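Local structure of uncharacterized protein (Bacteroides ovatus, 4FXT) at residues 95-103 with 115-126. The protein is of unknown function and pairs an N-terminal transthyretin-like domain with a C-terminal domain of the E-set clan. Numbering follows the deposited sequence.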
ATOM      1  N   THR A  95     -10.217  -2.214  -4.881  1.00 56.35           N
ATOM      2  CA  THR A  95      -9.903  -3.279  -5.825  1.00 54.73           C
ATOM      3  C   THR A  95      -8.573  -2.837  -6.526  1.00 54.46           C
ATOM      4  O   THR A  95      -8.592  -2.045  -7.477  1.00 52.21           O
ATOM      5  CB  THR A  95     -11.096  -3.605  -6.789  1.00 56.36           C
ATOM      6  OG1 THR A  95     -11.309  -2.541  -7.712  1.00 59.58           O
ATOM      7  CG2 THR A  95     -12.404  -3.971  -6.042  1.00 44.59           C
ATOM      8  N   PRO A  96      -7.409  -3.309  -6.002  1.00 50.11           N
ATOM      9  CA  PRO A  96      -6.121  -2.969  -6.637  1.00 48.63           C
ATOM     10  C   PRO A  96      -6.008  -3.539  -8.055  1.00 52.80           C
ATOM     11  O   PRO A  96      -6.722  -4.495  -8.395  1.00 51.90           O
ATOM     12  CB  PRO A  96      -5.074  -3.614  -5.711  1.00 48.58           C
ATOM     13  CG  PRO A  96      -5.804  -4.197  -4.582  1.00 52.56           C
ATOM     14  CD  PRO A  96      -7.229  -4.291  -4.912  1.00 50.38           C
ATOM     15  N   TYR A  97      -5.129  -2.944  -8.896  1.00 48.28           N
ATOM     16  CA  TYR A  97      -4.959  -3.452 -10.258  1.00 47.16           C
ATOM     17  C   TYR A  97      -4.171  -4.758 -10.162  1.00 52.57           C
ATOM     18  O   TYR A  97      -4.585  -5.802 -10.685  1.00 53.92           O
ATOM     19  CB  TYR A  97      -4.300  -2.407 -11.151  1.00 46.93           C
ATOM     20  CG  TYR A  97      -5.129  -1.138 -11.241  1.00 49.01           C
ATOM     21  CD1 TYR A  97      -6.278  -1.088 -12.023  1.00 52.67           C
ATOM     22  CD2 TYR A  97      -4.752   0.021 -10.560  1.00 48.44           C
ATOM     23  CE1 TYR A  97      -7.059   0.063 -12.087  1.00 54.38           C
ATOM     24  CE2 TYR A  97      -5.513   1.184 -10.635  1.00 49.78           C
ATOM     25  CZ  TYR A  97      -6.665   1.201 -11.409  1.00 59.03           C
ATOM     26  OH  TYR A  97      -7.441   2.331 -11.541  1.00 63.22           O
ATOM     27  N   PHE A  98      -3.111  -4.707  -9.368  1.00 48.59           N
ATOM     28  CA  PHE A  98      -2.248  -5.801  -8.970  1.00 48.04           C
ATOM     29  C   PHE A  98      -2.124  -5.794  -7.462  1.00 49.61           C
ATOM     30  O   PHE A  98      -2.090  -4.704  -6.853  1.00 50.60           O
ATOM     31  CB  PHE A  98      -0.882  -5.694  -9.654  1.00 50.13           C
ATOM     32  CG  PHE A  98      -0.874  -5.952 -11.138  1.00 52.36           C
ATOM     33  CD1 PHE A  98      -1.097  -4.922 -12.040  1.00 56.88           C
ATOM     34  CD2 PHE A  98      -0.605  -7.217 -11.634  1.00 55.03           C
ATOM     35  CE1 PHE A  98      -1.083  -5.157 -13.415  1.00 59.30           C
ATOM     36  CE2 PHE A  98      -0.566  -7.449 -13.008  1.00 59.82           C
ATOM     37  CZ  PHE A  98      -0.822  -6.419 -13.890  1.00 59.40           C
ATOM     38  N   PHE A  99      -2.111  -6.987  -6.848  1.00 43.30           N
ATOM     39  CA  PHE A  99      -2.023  -7.089  -5.393  1.00 41.99           C
ATOM     40  C   PHE A  99      -0.809  -7.936  -4.990  1.00 43.66           C
ATOM     41  O   PHE A  99      -0.514  -8.943  -5.642  1.00 42.45           O
ATOM     42  CB  PHE A  99      -3.328  -7.669  -4.822  1.00 44.71           C
ATOM     43  CG  PHE A  99      -3.379  -7.841  -3.316  1.00 46.30           C
ATOM     44  CD1 PHE A  99      -3.404  -6.730  -2.467  1.00 50.13           C
ATOM     45  CD2 PHE A  99      -3.474  -9.099  -2.752  1.00 48.85           C
ATOM     46  CE1 PHE A  99      -3.458  -6.884  -1.074  1.00 51.23           C
ATOM     47  CE2 PHE A  99      -3.555  -9.255  -1.362  1.00 53.21           C
ATOM     48  CZ  PHE A  99      -3.551  -8.148  -0.529  1.00 51.13           C
ATOM     49  N   VAL A 100      -0.085  -7.492  -3.942  1.00 39.87           N
ATOM     50  CA  VAL A 100       1.088  -8.215  -3.423  1.00 39.22           C
ATOM     51  C   VAL A 100       0.710  -8.911  -2.113  1.00 40.93           C
ATOM     52  O   VAL A 100       0.314  -8.218  -1.167  1.00 40.57           O
ATOM     53  CB  VAL A 100       2.341  -7.302  -3.221  1.00 40.47           C
ATOM     54  CG1 VAL A 100       3.592  -8.161  -3.006  1.00 39.58           C
ATOM     55  CG2 VAL A 100       2.561  -6.382  -4.420  1.00 38.91           C
ATOM     56  N   ARG A 101       0.826 -10.252  -2.053  1.00 36.22           N
ATOM     57  CA  ARG A 101       0.585 -10.987  -0.770  1.00 36.43           C
ATOM     58  C   ARG A 101       1.688 -12.028  -0.437  1.00 39.97           C
ATOM     59  O   ARG A 101       2.579 -12.338  -1.244  1.00 38.37           O
ATOM     60  CB  ARG A 101      -0.765 -11.734  -0.752  1.00 35.77           C
ATOM     61  CG  ARG A 101      -0.797 -13.032  -1.579  1.00 41.71           C
ATOM     62  CD  ARG A 101      -2.175 -13.632  -1.529  1.00 50.03           C
ATOM     63  NE  ARG A 101      -3.147 -12.825  -2.269  1.00 52.91           N
ATOM     64  CZ  ARG A 101      -4.438 -12.739  -1.966  1.00 66.03           C
ATOM     65  NH1 ARG A 101      -4.916 -13.337  -0.872  1.00 38.83           N
ATOM     66  NH2 ARG A 101      -5.256 -12.014  -2.724  1.00 58.33           N
ATOM     67  N   ASN A 102       1.575 -12.583   0.782  1.00 38.79           N
ATOM     68  CA  ASN A 102       2.392 -13.664   1.356  1.00 37.70           C
ATOM     69  C   ASN A 102       3.883 -13.337   1.151  1.00 40.32           C
ATOM     70  O   ASN A 102       4.657 -14.113   0.579  1.00 38.51           O
ATOM     71  CB  ASN A 102       1.992 -14.980   0.717  1.00 30.96           C
ATOM     72  CG  ASN A 102       0.471 -15.239   0.698  1.00 52.61           C
ATOM     73  OD1 ASN A 102      -0.347 -14.533   1.320  1.00 38.15           O
ATOM     74  ND2 ASN A 102       0.037 -16.192  -0.129  1.00 39.68           N
ATOM     75  N   VAL A 103       4.262 -12.165   1.668  1.00 38.62           N
ATOM     76  CA  VAL A 103       5.585 -11.574   1.530  1.00 39.61           C
ATOM     77  C   VAL A 103       6.430 -11.854   2.777  1.00 47.65           C
ATOM     78  O   VAL A 103       5.985 -11.634   3.888  1.00 51.09           O
ATOM     79  CB  VAL A 103       5.441 -10.056   1.272  1.00 42.24           C
ATOM     80  CG1 VAL A 103       6.796  -9.393   1.151  1.00 41.57           C
ATOM     81  CG2 VAL A 103       4.619  -9.811   0.010  1.00 40.64           C
ATOM     82  N   ARG A 115      10.557 -13.263  -0.842  1.00 47.60           N
ATOM     83  CA  ARG A 115       9.572 -14.226  -1.342  1.00 47.26           C
ATOM     84  C   ARG A 115       8.218 -13.525  -1.349  1.00 50.43           C
ATOM     85  O   ARG A 115       7.867 -12.855  -0.374  1.00 50.84           O
ATOM     86  CB  ARG A 115       9.566 -15.522  -0.544  1.00 47.82           C
ATOM     87  CG  ARG A 115      10.923 -16.197  -0.602  1.00 61.26           C
ATOM     88  CD  ARG A 115      11.003 -17.444   0.232  1.00 66.48           C
ATOM     89  NE  ARG A 115      12.398 -17.801   0.480  1.00 75.27           N
ATOM     90  CZ  ARG A 115      13.138 -18.572  -0.307  1.00 98.72           C
ATOM     91  NH1 ARG A 115      12.623 -19.089  -1.421  1.00 92.03           N
ATOM     92  NH2 ARG A 115      14.398 -18.839   0.014  1.00 89.39           N
ATOM     93  N   PHE A 116       7.509 -13.586  -2.480  1.00 44.30           N
ATOM     94  CA  PHE A 116       6.266 -12.850  -2.661  1.00 42.35           C
ATOM     95  C   PHE A 116       5.378 -13.457  -3.754  1.00 46.38           C
ATOM     96  O   PHE A 116       5.861 -14.120  -4.677  1.00 47.92           O
ATOM     97  CB  PHE A 116       6.600 -11.383  -3.037  1.00 42.00           C
ATOM     98  CG  PHE A 116       7.537 -11.265  -4.211  1.00 43.02           C
ATOM     99  CD1 PHE A 116       8.918 -11.339  -4.031  1.00 46.39           C
ATOM    100  CD2 PHE A 116       7.044 -11.131  -5.506  1.00 44.70           C
ATOM    101  CE1 PHE A 116       9.789 -11.278  -5.132  1.00 47.08           C
ATOM    102  CE2 PHE A 116       7.917 -11.040  -6.601  1.00 47.05           C
ATOM    103  CZ  PHE A 116       9.281 -11.103  -6.406  1.00 45.52           C
ATOM    104  N   THR A 117       4.082 -13.159  -3.667  1.00 40.67           N
ATOM    105  CA  THR A 117       3.075 -13.575  -4.626  1.00 40.46           C
ATOM    106  C   THR A 117       2.395 -12.323  -5.165  1.00 40.97           C
ATOM    107  O   THR A 117       2.209 -11.338  -4.428  1.00 38.05           O
ATOM    108  CB  THR A 117       2.113 -14.542  -3.943  1.00 47.46           C
ATOM    109  OG1 THR A 117       2.879 -15.588  -3.324  1.00 47.27           O
ATOM    110  CG2 THR A 117       1.060 -15.113  -4.905  1.00 36.91           C
ATOM    111  N   ILE A 118       2.059 -12.342  -6.465  1.00 38.27           N
ATOM    112  CA  ILE A 118       1.435 -11.201  -7.175  1.00 36.97           C
ATOM    113  C   ILE A 118       0.213 -11.680  -7.898  1.00 45.72           C
ATOM    114  O   ILE A 118       0.265 -12.687  -8.612  1.00 49.49           O
ATOM    115  CB  ILE A 118       2.418 -10.498  -8.151  1.00 38.55           C
ATOM    116  CG1 ILE A 118       3.691 -10.007  -7.389  1.00 38.37           C
ATOM    117  CG2 ILE A 118       1.732  -9.354  -8.908  1.00 38.57           C
ATOM    118  CD1 ILE A 118       4.794  -9.463  -8.249  1.00 54.93           C
ATOM    119  N   ASN A 119      -0.900 -10.952  -7.723  1.00 42.98           N
ATOM    120  CA  ASN A 119      -2.177 -11.253  -8.385  1.00 43.80           C
ATOM    121  C   ASN A 119      -2.574 -10.152  -9.345  1.00 49.10           C
ATOM    122  O   ASN A 119      -2.365  -8.981  -9.032  1.00 49.74           O
ATOM    123  CB  ASN A 119      -3.278 -11.436  -7.340  1.00 43.02           C
ATOM    124  CG  ASN A 119      -3.016 -12.500  -6.277  1.00 58.76           C
ATOM    125  OD1 ASN A 119      -3.120 -12.235  -5.053  1.00 53.84           O
ATOM    126  ND2 ASN A 119      -2.609 -13.705  -6.699  1.00 34.73           N
ATOM    127  N   LYS A 120      -3.121 -10.504 -10.509  1.00 47.93           N
ATOM    128  CA  LYS A 120      -3.669  -9.514 -11.440  1.00 48.93           C
ATOM    129  C   LYS A 120      -5.153  -9.497 -11.149  1.00 59.10           C
ATOM    130  O   LYS A 120      -5.847 -10.479 -11.462  1.00 62.60           O
ATOM    131  CB  LYS A 120      -3.306  -9.813 -12.901  1.00 51.06           C
ATOM    132  CG  LYS A 120      -3.834  -8.800 -13.925  1.00 57.88           C
ATOM    133  CD  LYS A 120      -3.403  -9.203 -15.322  1.00 57.39           C
ATOM    134  CE  LYS A 120      -4.006  -8.345 -16.366  1.00 64.90           C
ATOM    135  NZ  LYS A 120      -3.496  -8.707 -17.711  1.00 76.73           N
ATOM    136  N   VAL A 121      -5.610  -8.466 -10.402  1.00 54.58           N
ATOM    137  CA  VAL A 121      -6.997  -8.359  -9.924  1.00 55.07           C
ATOM    138  C   VAL A 121      -7.889  -7.725 -11.039  1.00 58.88           C
ATOM    139  O   VAL A 121      -8.984  -8.236 -11.278  1.00 58.39           O
ATOM    140  CB  VAL A 121      -7.028  -7.549  -8.609  1.00 57.67           C
ATOM    141  CG1 VAL A 121      -8.443  -7.440  -8.044  1.00 58.76           C
ATOM    142  CG2 VAL A 121      -6.087  -8.160  -7.573  1.00 56.37           C
ATOM    143  N   VAL A 122      -7.405  -6.644 -11.718  1.00 55.96           N
ATOM    144  CA  VAL A 122      -8.077  -5.944 -12.835  1.00 57.22           C
ATOM    145  C   VAL A 122      -7.515  -6.486 -14.155  1.00 63.72           C
ATOM    146  O   VAL A 122      -6.363  -6.195 -14.482  1.00 62.84           O
ATOM    147  CB  VAL A 122      -7.925  -4.411 -12.734  1.00 60.00           C
ATOM    148  CG1 VAL A 122      -8.612  -3.713 -13.903  1.00 61.28           C
ATOM    149  CG2 VAL A 122      -8.461  -3.895 -11.400  1.00 59.61           C
ATOM    150  N   ALA A 123      -8.317  -7.303 -14.888  1.00 62.36           N
ATOM    151  CA  ALA A 123      -7.916  -8.008 -16.120  1.00 63.42           C
ATOM    152  C   ALA A 123      -7.430  -7.040 -17.228  1.00 68.12           C
ATOM    153  O   ALA A 123      -6.568  -7.390 -18.046  1.00 66.47           O
ATOM    154  CB  ALA A 123      -9.080  -8.832 -16.646  1.00 66.34           C
ATOM    155  N   ASN A 124      -8.020  -5.848 -17.242  1.00 66.05           N
ATOM    156  CA  ASN A 124      -7.773  -4.721 -18.120  1.00 66.73           C
ATOM    157  C   ASN A 124      -6.337  -4.153 -17.948  1.00 70.20           C
ATOM    158  O   ASN A 124      -5.752  -3.701 -18.936  1.00 71.69           O
ATOM    159  CB  ASN A 124      -8.819  -3.656 -17.757  1.00 69.95           C
ATOM    160  CG  ASN A 124      -8.638  -2.318 -18.398  1.00105.11           C
ATOM    161  OD1 ASN A 124      -8.411  -2.217 -19.614  1.00 96.87           O
ATOM    162  ND2 ASN A 124      -8.792  -1.258 -17.583  1.00 99.53           N
ATOM    163  N   ALA A 125      -5.806  -4.150 -16.693  1.00 63.79           N
ATOM    164  CA  ALA A 125      -4.507  -3.583 -16.296  1.00 62.56           C
ATOM    165  C   ALA A 125      -3.329  -4.368 -16.854  1.00 66.45           C
ATOM    166  O   ALA A 125      -3.424  -5.572 -17.063  1.00 66.92           O
ATOM    167  CB  ALA A 125      -4.391  -3.544 -14.780  1.00 62.04           C
ATOM    168  N   ASN A 126      -2.194  -3.669 -17.048  1.00 60.50           N
ATOM    169  CA  ASN A 126      -0.957  -4.241 -17.560  1.00 57.87           C
ATOM    170  C   ASN A 126       0.180  -3.853 -16.651  1.00 57.50           C
ATOM    171  O   ASN A 126       0.289  -2.704 -16.219  1.00 57.83           O
ATOM    172  CB  ASN A 126      -0.718  -3.788 -18.989  1.00 57.10           C
ATOM    173  CG  ASN A 126      -1.776  -4.262 -19.955  1.00 78.76           C
ATOM    174  OD1 ASN A 126      -2.393  -3.454 -20.639  1.00 78.43           O
ATOM    175  ND2 ASN A 126      -2.074  -5.566 -19.976  1.00 73.28           N
TER
HETATM  176  O   HOH W   1       0.807 -17.475  -2.828  1.00 39.51           O
HETATM  177  O   HOH W   2       4.709 -15.898  -1.375  1.00 47.94           O
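The ring of Phe-99 has the amide oxygen of Asn-119 at its edge, with ring and amide nearly coplanar, 19° apart. Phe-99 also turns its edge to Arg-101: CE2 sits over one face of the guanidinium, offset toward its rim, while Arg-101 NE lies at the ring edge. Arg-101 NE donates to Asn-119 OD1 at 2.8 Å, in the carbonyl plane, and Arg-101 NH2 adds a weak second bond. A bend at chi3 (70°) brings the arginine's end nearer strand 115-120; NH1 also forms a salt bridge with Asp-17, and Asn-119 ND2 is held by Asp-158.

On the other face of the sheet, Phe-98 lies alongside the extended Lys-120, Phe-98 CE2 3.6 Å from Lys-120 CB, and its CE1 reaches Ala-125 CB. With an alanine in place of Phe-98, the lysine chain and Ala-125 would probably be left with a gap between them.

Backbone bonds pair Phe-99 with Asn-119 and Arg-101 with Thr-117 in both directions. Beyond the strand, Tyr-97 O accepts from both Val-121 N (2.9 Å) and Val-122 N (3.1 Å). This is antiparallel pairing within the hairpin of strands 98-108 and 111-120, consistent with a first hairpin of the E-set-clan domain.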